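PDB 1FFV: cutm, flavoprotein of carbon monoxide dehydrogenase from Hydrogenophaga pseudoflava, which binds FAD as the flavoprotein subunit of carbon monoxide dehydrogenase and probably passes electrons from CO oxidation on to an external acceptor. Local coordinates for residues Asp53-Glu65 with Gly73-Val87. Sequence-based numbering, arbitrary orientation.
With FAD (flavin-adenine dinucleotide), chain J.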
ATOM      1  N   ASP C  53      -4.416  38.639 -18.943  1.00 27.82           N
ATOM      2  CA  ASP C  53      -4.272  38.908 -17.521  1.00 28.20           C
ATOM      3  C   ASP C  53      -3.749  40.326 -17.291  1.00 28.26           C
ATOM      4  O   ASP C  53      -2.658  40.687 -17.747  1.00 28.42           O
ATOM      5  CB  ASP C  53      -3.316  37.875 -16.906  1.00 28.07           C
ATOM      6  CG  ASP C  53      -3.322  37.883 -15.386  1.00 28.69           C
ATOM      7  OD1 ASP C  53      -3.804  38.853 -14.760  1.00 28.62           O
ATOM      8  OD2 ASP C  53      -2.830  36.896 -14.810  1.00 29.62           O
ATOM      9  N   ILE C  54      -4.536  41.127 -16.583  1.00 28.20           N
ATOM     10  CA  ILE C  54      -4.138  42.494 -16.281  1.00 27.82           C
ATOM     11  C   ILE C  54      -3.694  42.684 -14.821  1.00 28.11           C
ATOM     12  O   ILE C  54      -3.646  43.811 -14.336  1.00 27.94           O
ATOM     13  CB  ILE C  54      -5.253  43.504 -16.655  1.00 27.29           C
ATOM     14  CG1 ILE C  54      -6.570  43.130 -15.964  1.00 26.88           C
ATOM     15  CG2 ILE C  54      -5.434  43.542 -18.170  1.00 26.94           C
ATOM     16  CD1 ILE C  54      -7.705  44.102 -16.217  1.00 26.14           C
ATOM     17  N   ASN C  55      -3.325  41.590 -14.146  1.00 28.53           N
ATOM     18  CA  ASN C  55      -2.866  41.632 -12.745  1.00 29.17           C
ATOM     19  C   ASN C  55      -1.420  42.076 -12.555  1.00 30.04           C
ATOM     20  O   ASN C  55      -0.983  42.279 -11.420  1.00 30.15           O
ATOM     21  CB  ASN C  55      -3.006  40.262 -12.060  1.00 28.55           C
ATOM     22  CG  ASN C  55      -4.414  39.969 -11.601  1.00 28.10           C
ATOM     23  OD1 ASN C  55      -5.167  39.304 -12.318  1.00 28.25           O
ATOM     24  ND2 ASN C  55      -4.775  40.437 -10.410  1.00 26.89           N
ATOM     25  N   ARG C  56      -0.662  42.187 -13.641  1.00 30.89           N
ATOM     26  CA  ARG C  56       0.740  42.584 -13.545  1.00 32.17           C
ATOM     27  C   ARG C  56       1.008  43.982 -14.123  1.00 32.82           C
ATOM     28  O   ARG C  56       2.118  44.287 -14.570  1.00 32.77           O
ATOM     29  CB  ARG C  56       1.625  41.529 -14.220  1.00 32.92           C
ATOM     30  CG  ARG C  56       1.485  40.113 -13.640  1.00 33.96           C
ATOM     31  CD  ARG C  56       2.150  39.968 -12.273  1.00 34.84           C
ATOM     32  NE  ARG C  56       3.601  40.166 -12.349  1.00 36.32           N
ATOM     33  N   ILE C  57      -0.018  44.830 -14.078  1.00 33.19           N
ATOM     34  CA  ILE C  57       0.051  46.202 -14.570  1.00 33.30           C
ATOM     35  C   ILE C  57      -0.107  47.131 -13.365  1.00 34.08           C
ATOM     36  O   ILE C  57      -1.217  47.352 -12.893  1.00 34.38           O
ATOM     37  CB  ILE C  57      -1.077  46.471 -15.586  1.00 32.43           C
ATOM     38  CG1 ILE C  57      -0.974  45.484 -16.749  1.00 32.22           C
ATOM     39  CG2 ILE C  57      -0.999  47.884 -16.104  1.00 32.15           C
ATOM     40  CD1 ILE C  57      -2.102  45.591 -17.760  1.00 31.84           C
ATOM     41  N   PRO C  58       1.006  47.700 -12.866  1.00 34.81           N
ATOM     42  CA  PRO C  58       0.993  48.603 -11.706  1.00 35.77           C
ATOM     43  C   PRO C  58       0.181  49.887 -11.842  1.00 36.54           C
ATOM     44  O   PRO C  58      -0.234  50.470 -10.839  1.00 36.70           O
ATOM     45  CB  PRO C  58       2.481  48.888 -11.474  1.00 35.53           C
ATOM     46  CG  PRO C  58       3.065  48.775 -12.832  1.00 35.33           C
ATOM     47  CD  PRO C  58       2.370  47.564 -13.405  1.00 34.84           C
ATOM     48  N   GLU C  59      -0.057  50.312 -13.076  1.00 37.48           N
ATOM     49  CA  GLU C  59      -0.815  51.529 -13.328  1.00 38.76           C
ATOM     50  C   GLU C  59      -2.319  51.331 -13.093  1.00 38.77           C
ATOM     51  O   GLU C  59      -3.094  52.292 -13.125  1.00 38.86           O
ATOM     52  CB  GLU C  59      -0.550  52.052 -14.747  1.00 40.40           C
ATOM     53  CG  GLU C  59       0.438  51.208 -15.588  1.00 42.98           C
ATOM     54  CD  GLU C  59       1.915  51.331 -15.178  1.00 44.08           C
ATOM     55  OE1 GLU C  59       2.294  52.311 -14.478  1.00 44.41           O
ATOM     56  OE2 GLU C  59       2.704  50.439 -15.585  1.00 44.78           O
ATOM     57  N   LEU C  60      -2.732  50.086 -12.873  1.00 38.18           N
ATOM     58  CA  LEU C  60      -4.136  49.792 -12.614  1.00 37.51           C
ATOM     59  C   LEU C  60      -4.348  49.638 -11.117  1.00 37.50           C
ATOM     60  O   LEU C  60      -5.440  49.324 -10.671  1.00 37.01           O
ATOM     61  CB  LEU C  60      -4.559  48.508 -13.332  1.00 36.67           C
ATOM     62  CG  LEU C  60      -4.572  48.504 -14.860  1.00 35.98           C
ATOM     63  CD1 LEU C  60      -4.984  47.130 -15.371  1.00 35.37           C
ATOM     64  CD2 LEU C  60      -5.536  49.569 -15.360  1.00 35.53           C
ATOM     65  N   ARG C  61      -3.288  49.877 -10.349  1.00 38.27           N
ATOM     66  CA  ARG C  61      -3.324  49.746  -8.897  1.00 39.01           C
ATOM     67  C   ARG C  61      -3.112  51.070  -8.169  1.00 39.24           C
ATOM     68  O   ARG C  61      -2.683  52.059  -8.762  1.00 39.49           O
ATOM     69  CB  ARG C  61      -2.269  48.732  -8.445  1.00 39.71           C
ATOM     70  CG  ARG C  61      -2.437  47.378  -9.109  1.00 41.19           C
ATOM     71  CD  ARG C  61      -1.442  46.342  -8.631  1.00 42.85           C
ATOM     72  NE  ARG C  61      -1.701  45.043  -9.264  1.00 44.41           N
ATOM     73  CZ  ARG C  61      -2.767  44.271  -9.027  1.00 44.83           C
ATOM     74  NH1 ARG C  61      -3.704  44.655  -8.160  1.00 45.47           N
ATOM     75  NH2 ARG C  61      -2.886  43.094  -9.638  1.00 44.89           N
ATOM     76  N   GLY C  62      -3.446  51.088  -6.883  1.00 39.34           N
ATOM     77  CA  GLY C  62      -3.268  52.292  -6.098  1.00 39.75           C
ATOM     78  C   GLY C  62      -4.529  53.078  -5.821  1.00 40.16           C
ATOM     79  O   GLY C  62      -5.476  53.077  -6.606  1.00 39.99           O
ATOM     80  N   ILE C  63      -4.537  53.730  -4.668  1.00 40.78           N
ATOM     81  CA  ILE C  63      -5.646  54.564  -4.227  1.00 41.75           C
ATOM     82  C   ILE C  63      -5.028  55.908  -3.844  1.00 42.63           C
ATOM     83  O   ILE C  63      -4.226  55.987  -2.910  1.00 42.53           O
ATOM     84  CB  ILE C  63      -6.349  53.949  -2.995  1.00 41.47           C
ATOM     85  CG1 ILE C  63      -7.017  52.624  -3.379  1.00 41.18           C
ATOM     86  CG2 ILE C  63      -7.356  54.933  -2.404  1.00 41.25           C
ATOM     87  CD1 ILE C  63      -7.548  51.834  -2.193  1.00 40.77           C
ATOM     88  N   ARG C  64      -5.379  56.958  -4.579  1.00 43.74           N
ATOM     89  CA  ARG C  64      -4.826  58.281  -4.301  1.00 44.76           C
ATOM     90  C   ARG C  64      -5.866  59.384  -4.355  1.00 44.51           C
ATOM     91  O   ARG C  64      -7.042  59.130  -4.598  1.00 44.30           O
ATOM     92  CB  ARG C  64      -3.695  58.588  -5.284  1.00 46.23           C
ATOM     93  CG  ARG C  64      -4.118  58.532  -6.742  1.00 48.75           C
ATOM     94  CD  ARG C  64      -2.934  58.192  -7.637  1.00 50.81           C
ATOM     95  NE  ARG C  64      -3.242  57.052  -8.501  1.00 52.90           N
ATOM     96  CZ  ARG C  64      -3.400  57.135  -9.820  1.00 53.60           C
ATOM     97  NH1 ARG C  64      -3.270  58.306 -10.430  1.00 54.10           N
ATOM     98  NH2 ARG C  64      -3.721  56.054 -10.523  1.00 53.91           N
ATOM     99  N   GLU C  65      -5.415  60.611  -4.120  1.00 44.64           N
ATOM    100  CA  GLU C  65      -6.278  61.783  -4.147  1.00 44.27           C
ATOM    101  C   GLU C  65      -5.743  62.862  -5.076  1.00 44.09           C
ATOM    102  O   GLU C  65      -4.555  63.199  -5.051  1.00 44.37           O
ATOM    103  CB  GLU C  65      -6.449  62.372  -2.746  1.00 44.34           C
ATOM    104  CG  GLU C  65      -7.224  61.497  -1.777  1.00 44.85           C
ATOM    105  CD  GLU C  65      -7.508  62.207  -0.467  1.00 45.18           C
ATOM    106  OE1 GLU C  65      -6.633  62.179   0.424  1.00 45.29           O
ATOM    107  OE2 GLU C  65      -8.603  62.804  -0.334  1.00 45.76           O
ATOM    108  N   GLY C  73      -7.604  52.553  -8.342  1.00 27.59           N
ATOM    109  CA  GLY C  73      -7.174  51.717  -9.454  1.00 27.24           C
ATOM    110  C   GLY C  73      -8.183  50.612  -9.723  1.00 27.00           C
ATOM    111  O   GLY C  73      -8.673  49.975  -8.789  1.00 27.08           O
ATOM    112  N   ALA C  74      -8.500  50.383 -10.994  1.00 26.69           N
ATOM    113  CA  ALA C  74      -9.470  49.354 -11.367  1.00 26.67           C
ATOM    114  C   ALA C  74      -9.151  47.992 -10.758  1.00 26.87           C
ATOM    115  O   ALA C  74     -10.063  47.221 -10.446  1.00 27.76           O
ATOM    116  CB  ALA C  74      -9.565  49.239 -12.880  1.00 25.67           C
ATOM    117  N   MET C  75      -7.862  47.701 -10.586  1.00 26.66           N
ATOM    118  CA  MET C  75      -7.426  46.428 -10.027  1.00 26.38           C
ATOM    119  C   MET C  75      -7.341  46.375  -8.501  1.00 26.33           C
ATOM    120  O   MET C  75      -6.781  45.428  -7.934  1.00 25.85           O
ATOM    121  CB  MET C  75      -6.109  45.987 -10.665  1.00 26.45           C
ATOM    122  CG  MET C  75      -6.260  45.480 -12.093  1.00 26.41           C
ATOM    123  SD  MET C  75      -7.426  44.101 -12.215  1.00 26.95           S
ATOM    124  CE  MET C  75      -6.400  42.769 -11.779  1.00 25.84           C
ATOM    125  N   THR C  76      -7.885  47.394  -7.838  1.00 26.21           N
ATOM    126  CA  THR C  76      -7.897  47.406  -6.384  1.00 26.35           C
ATOM    127  C   THR C  76      -8.780  46.244  -5.942  1.00 26.89           C
ATOM    128  O   THR C  76      -9.908  46.084  -6.400  1.00 27.21           O
ATOM    129  CB  THR C  76      -8.495  48.708  -5.804  1.00 26.06           C
ATOM    130  OG1 THR C  76      -7.679  49.821  -6.183  1.00 25.67           O
ATOM    131  CG2 THR C  76      -8.569  48.635  -4.281  1.00 24.86           C
ATOM    132  N   VAL C  77      -8.240  45.430  -5.055  1.00 27.55           N
ATOM    133  CA  VAL C  77      -8.933  44.271  -4.526  1.00 27.93           C
ATOM    134  C   VAL C  77      -9.949  44.704  -3.447  1.00 27.98           C
ATOM    135  O   VAL C  77      -9.721  45.692  -2.737  1.00 28.46           O
ATOM    136  CB  VAL C  77      -7.854  43.267  -4.028  1.00 28.34           C
ATOM    137  CG1 VAL C  77      -8.107  42.807  -2.612  1.00 28.28           C
ATOM    138  CG2 VAL C  77      -7.729  42.117  -5.011  1.00 27.93           C
ATOM    139  N   GLU C  78     -11.073  43.989  -3.345  1.00 27.83           N
ATOM    140  CA  GLU C  78     -12.122  44.330  -2.376  1.00 27.75           C
ATOM    141  C   GLU C  78     -11.646  44.600  -0.939  1.00 28.04           C
ATOM    142  O   GLU C  78     -12.086  45.572  -0.318  1.00 27.56           O
ATOM    143  CB  GLU C  78     -13.235  43.277  -2.373  1.00 27.53           C
ATOM    144  CG  GLU C  78     -13.981  43.090  -3.709  1.00 27.24           C
ATOM    145  CD  GLU C  78     -14.849  44.292  -4.109  1.00 27.31           C
ATOM    146  OE1 GLU C  78     -15.343  44.312  -5.255  1.00 26.54           O
ATOM    147  OE2 GLU C  78     -15.055  45.212  -3.283  1.00 27.51           O
ATOM    148  N   ASN C  79     -10.750  43.761  -0.417  1.00 27.93           N
ATOM    149  CA  ASN C  79     -10.230  43.941   0.942  1.00 28.49           C
ATOM    150  C   ASN C  79      -9.353  45.189   1.103  1.00 29.03           C
ATOM    151  O   ASN C  79      -9.255  45.754   2.193  1.00 29.08           O
ATOM    152  CB  ASN C  79      -9.465  42.701   1.412  1.00 27.71           C
ATOM    153  CG  ASN C  79     -10.384  41.569   1.841  1.00 28.10           C
ATOM    154  OD1 ASN C  79     -10.014  40.401   1.703  1.00 28.97           O
ATOM    155  ND2 ASN C  79     -11.560  41.894   2.367  1.00 26.73           N
ATOM    156  N   ASP C  80      -8.701  45.606   0.020  1.00 29.74           N
ATOM    157  CA  ASP C  80      -7.858  46.797   0.051  1.00 30.34           C
ATOM    158  C   ASP C  80      -8.734  48.039   0.065  1.00 30.56           C
ATOM    159  O   ASP C  80      -8.306  49.120   0.469  1.00 30.58           O
ATOM    160  CB  ASP C  80      -6.915  46.815  -1.150  1.00 30.77           C
ATOM    161  CG  ASP C  80      -5.709  45.925  -0.949  1.00 30.88           C
ATOM    162  OD1 ASP C  80      -5.796  44.963  -0.163  1.00 31.20           O
ATOM    163  OD2 ASP C  80      -4.656  46.201  -1.555  1.00 32.66           O
ATOM    164  N   LEU C  81      -9.971  47.860  -0.382  1.00 30.75           N
ATOM    165  CA  LEU C  81     -10.958  48.920  -0.410  1.00 30.62           C
ATOM    166  C   LEU C  81     -11.418  49.111   1.036  1.00 30.64           C
ATOM    167  O   LEU C  81     -11.596  50.236   1.506  1.00 30.98           O
ATOM    168  CB  LEU C  81     -12.131  48.470  -1.275  1.00 30.52           C
ATOM    169  CG  LEU C  81     -12.805  49.488  -2.178  1.00 30.57           C
ATOM    170  CD1 LEU C  81     -11.798  50.045  -3.174  1.00 30.13           C
ATOM    171  CD2 LEU C  81     -13.967  48.818  -2.889  1.00 30.71           C
ATOM    172  N   ILE C  82     -11.574  47.991   1.739  1.00 30.46           N
ATOM    173  CA  ILE C  82     -12.005  47.975   3.131  1.00 29.95           C
ATOM    174  C   ILE C  82     -10.932  48.502   4.078  1.00 30.30           C
ATOM    175  O   ILE C  82     -11.236  49.210   5.039  1.00 30.41           O
ATOM    176  CB  ILE C  82     -12.367  46.536   3.579  1.00 29.39           C
ATOM    177  CG1 ILE C  82     -13.557  46.014   2.777  1.00 29.08           C
ATOM    178  CG2 ILE C  82     -12.668  46.489   5.073  1.00 28.53           C
ATOM    179  CD1 ILE C  82     -13.866  44.555   3.055  1.00 29.02           C
ATOM    180  N   SER C  83      -9.678  48.153   3.817  1.00 30.58           N
ATOM    181  CA  SER C  83      -8.593  48.579   4.690  1.00 31.08           C
ATOM    182  C   SER C  83      -7.950  49.924   4.348  1.00 31.14           C
ATOM    183  O   SER C  83      -7.167  50.448   5.137  1.00 31.09           O
ATOM    184  CB  SER C  83      -7.528  47.488   4.766  1.00 31.00           C
ATOM    185  OG  SER C  83      -6.839  47.400   3.538  1.00 32.31           O
ATOM    186  N   SER C  84      -8.282  50.483   3.188  1.00 31.25           N
ATOM    187  CA  SER C  84      -7.726  51.772   2.769  1.00 31.83           C
ATOM    188  C   SER C  84      -8.101  52.946   3.679  1.00 32.67           C
ATOM    189  O   SER C  84      -9.280  53.266   3.832  1.00 32.69           O
ATOM    190  CB  SER C  84      -8.163  52.097   1.345  1.00 31.27           C
ATOM    191  OG  SER C  84      -7.964  53.465   1.053  1.00 30.15           O
ATOM    192  N   PRO C  85      -7.102  53.588   4.319  1.00 33.50           N
ATOM    193  CA  PRO C  85      -7.415  54.723   5.193  1.00 33.88           C
ATOM    194  C   PRO C  85      -8.014  55.888   4.408  1.00 34.05           C
ATOM    195  O   PRO C  85      -8.793  56.668   4.951  1.00 34.20           O
ATOM    196  CB  PRO C  85      -6.065  55.058   5.839  1.00 34.15           C
ATOM    197  CG  PRO C  85      -5.052  54.489   4.885  1.00 34.73           C
ATOM    198  CD  PRO C  85      -5.688  53.197   4.453  1.00 33.82           C
ATOM    199  N   ILE C  86      -7.692  55.985   3.120  1.00 34.21           N
ATOM    200  CA  ILE C  86      -8.261  57.045   2.291  1.00 34.31           C
ATOM    201  C   ILE C  86      -9.743  56.744   2.050  1.00 34.41           C
ATOM    202  O   ILE C  86     -10.600  57.587   2.302  1.00 34.58           O
ATOM    203  CB  ILE C  86      -7.533  57.194   0.930  1.00 34.19           C
ATOM    204  CG1 ILE C  86      -6.132  57.775   1.130  1.00 34.06           C
ATOM    205  CG2 ILE C  86      -8.321  58.115   0.005  1.00 34.65           C
ATOM    206  CD1 ILE C  86      -5.338  57.889  -0.155  1.00 33.54           C
ATOM    207  N   VAL C  87     -10.047  55.533   1.589  1.00 34.50           N
ATOM    208  CA  VAL C  87     -11.434  55.153   1.337  1.00 34.43           C
ATOM    209  C   VAL C  87     -12.253  55.224   2.629  1.00 34.55           C
ATOM    210  O   VAL C  87     -13.408  55.622   2.603  1.00 34.73           O
ATOM    211  CB  VAL C  87     -11.557  53.736   0.705  1.00 34.10           C
ATOM    212  CG1 VAL C  87     -13.014  53.385   0.482  1.00 33.73           C
ATOM    213  CG2 VAL C  87     -10.819  53.679  -0.619  1.00 33.89           C
TER
HETATM  214  PA  FAD J1922     -13.239  38.977 -13.492  1.00 29.21           P
HETATM  215  O1A FAD J1922     -12.069  38.988 -14.388  1.00 29.41           O
HETATM  216  O2A FAD J1922     -13.677  37.799 -12.983  1.00 30.00           O
HETATM  217  O5B FAD J1922     -14.312  39.552 -14.356  1.00 29.44           O
HETATM  218  C5B FAD J1922     -14.140  40.813 -14.970  1.00 30.73           C
HETATM  219  C4B FAD J1922     -15.153  40.920 -16.103  1.00 30.24           C
HETATM  220  O4B FAD J1922     -15.068  42.326 -16.493  1.00 29.94           O
HETATM  221  C3B FAD J1922     -14.787  40.242 -17.397  1.00 30.34           C
HETATM  222  O3B FAD J1922     -15.760  40.241 -18.379  1.00 29.91           O
HETATM  223  C2B FAD J1922     -13.505  40.986 -17.701  1.00 29.66           C
HETATM  224  O2B FAD J1922     -13.087  40.734 -18.999  1.00 30.02           O
HETATM  225  C1B FAD J1922     -13.930  42.403 -17.470  1.00 29.68           C
HETATM  226  N9A FAD J1922     -12.986  43.263 -16.779  1.00 29.29           N
HETATM  227  C8A FAD J1922     -12.367  43.033 -15.577  1.00 28.92           C
HETATM  228  N7A FAD J1922     -11.558  44.026 -15.215  1.00 29.07           N
HETATM  229  C5A FAD J1922     -11.653  44.938 -16.234  1.00 28.88           C
HETATM  230  C6A FAD J1922     -11.026  46.238 -16.430  1.00 28.68           C
HETATM  231  N6A FAD J1922     -10.186  46.786 -15.595  1.00 28.45           N
HETATM  232  N1A FAD J1922     -11.378  46.861 -17.591  1.00 29.19           N
HETATM  233  C2A FAD J1922     -12.246  46.331 -18.482  1.00 28.87           C
HETATM  234  N3A FAD J1922     -12.868  45.158 -18.384  1.00 29.60           N
HETATM  235  C4A FAD J1922     -12.546  44.495 -17.235  1.00 29.04           C
HETATM  236  N1  FAD J1922     -19.916  40.315  -6.151  1.00 29.93           N
HETATM  237  C2  FAD J1922     -20.712  41.182  -5.543  1.00 29.80           C
HETATM  238  O2  FAD J1922     -20.809  42.302  -5.922  1.00 30.34           O
HETATM  239  N3  FAD J1922     -21.494  40.840  -4.413  1.00 29.58           N
HETATM  240  C4  FAD J1922     -21.468  39.578  -3.884  1.00 29.96           C
HETATM  241  O4  FAD J1922     -22.150  39.323  -2.912  1.00 30.70           O
HETATM  242  C4X FAD J1922     -20.604  38.611  -4.541  1.00 30.09           C
HETATM  243  N5  FAD J1922     -20.540  37.363  -4.070  1.00 29.50           N
HETATM  244  C5X FAD J1922     -19.717  36.495  -4.717  1.00 29.49           C
HETATM  245  C6  FAD J1922     -19.661  35.194  -4.214  1.00 28.92           C
HETATM  246  C7  FAD J1922     -18.872  34.248  -4.784  1.00 29.44           C
HETATM  247  C7M FAD J1922     -18.837  32.848  -4.219  1.00 29.82           C
HETATM  248  C8  FAD J1922     -18.064  34.574  -5.930  1.00 29.34           C
HETATM  249  C8M FAD J1922     -17.180  33.540  -6.585  1.00 28.68           C
HETATM  250  C9  FAD J1922     -18.103  35.878  -6.447  1.00 29.43           C
HETATM  251  C9A FAD J1922     -18.919  36.829  -5.847  1.00 29.73           C
HETATM  252  N10 FAD J1922     -19.009  38.169  -6.324  1.00 29.77           N
HETATM  253  C10 FAD J1922     -19.822  39.043  -5.700  1.00 29.94           C
HETATM  254  C1' FAD J1922     -18.168  38.582  -7.495  1.00 30.05           C
HETATM  255  C2' FAD J1922     -16.773  39.356  -7.381  1.00 30.24           C
HETATM  256  O2' FAD J1922     -17.450  40.209  -6.497  1.00 30.18           O
HETATM  257  C3' FAD J1922     -16.837  39.318  -8.896  1.00 31.08           C
HETATM  258  O3' FAD J1922     -15.616  38.776  -8.343  1.00 31.07           O
HETATM  259  C4' FAD J1922     -15.846  40.097  -9.735  1.00 30.88           C
HETATM  260  O4' FAD J1922     -17.242  40.345 -10.105  1.00 30.48           O
HETATM  261  C5' FAD J1922     -15.721  40.078 -11.263  1.00 30.09           C
HETATM  262  O5' FAD J1922     -14.483  40.916 -10.662  1.00 29.13           O
HETATM  263  P   FAD J1922     -13.104  40.316 -10.941  1.00 28.06           P
HETATM  264  O1P FAD J1922     -12.122  41.379 -10.397  1.00 28.43           O
HETATM  265  O2P FAD J1922     -12.911  39.065 -10.382  1.00 29.20           O
HETATM  266  O3P FAD J1922     -12.995  40.116 -12.396  1.00 29.34           O
HETATM  267  O   HOH W   1      -5.079  49.527  -5.070  1.00 31.43           O
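M75 enters the bend of 53-65 with CG beside its backbone N (chi1 -74°), which lays CG against L60 CB at 3.7 Å; further bends at chi2 and chi3 bring SD beside CG1 and CD1 of I54 and carry the methyl to the side chain of N55, which M75 crosses at about a right angle. The R61 guanidinium lies with one face over M75 CB, 3.7 Å from NH1, while the edge of the group is fixed by NH2, which donates an almost straight bond to N55 O (2.7 Å, 178°) within the guanidinium plane. Were R61 an alanine, N55 O would probably lose this donor and M75 CB the guanidinium that covers it. The backbones pair as well: G73 N donates to G62 O (2.8 Å), and M75 N to L60 O (2.9 Å). G73 O takes both T76 N and, on a lone pair, T76 OG1, fixing the type I turn 73-76; a water joins that hydroxyl to G62 N. Farther along, I63 CD1 rests on S84 CB (3.6 Å) and its CG2 on I86 CB, beside the helix start where S84 OG caps V87 N (3.0 Å). E65 passes alongside I86 to a salt bridge with R90. The backbone bonds continue the pairing past the open end of the hairpin of strands 63-66 and 69-73, and I54 and A74 lie at the adenine end of the FAD pocket. There I54 CD1 and A74 CB each approach adenine N6A to 3.7 Å, van der Waals contacts consistent with these two side chains holding the adenine by shape, with no polar atom of their own offered to N6A.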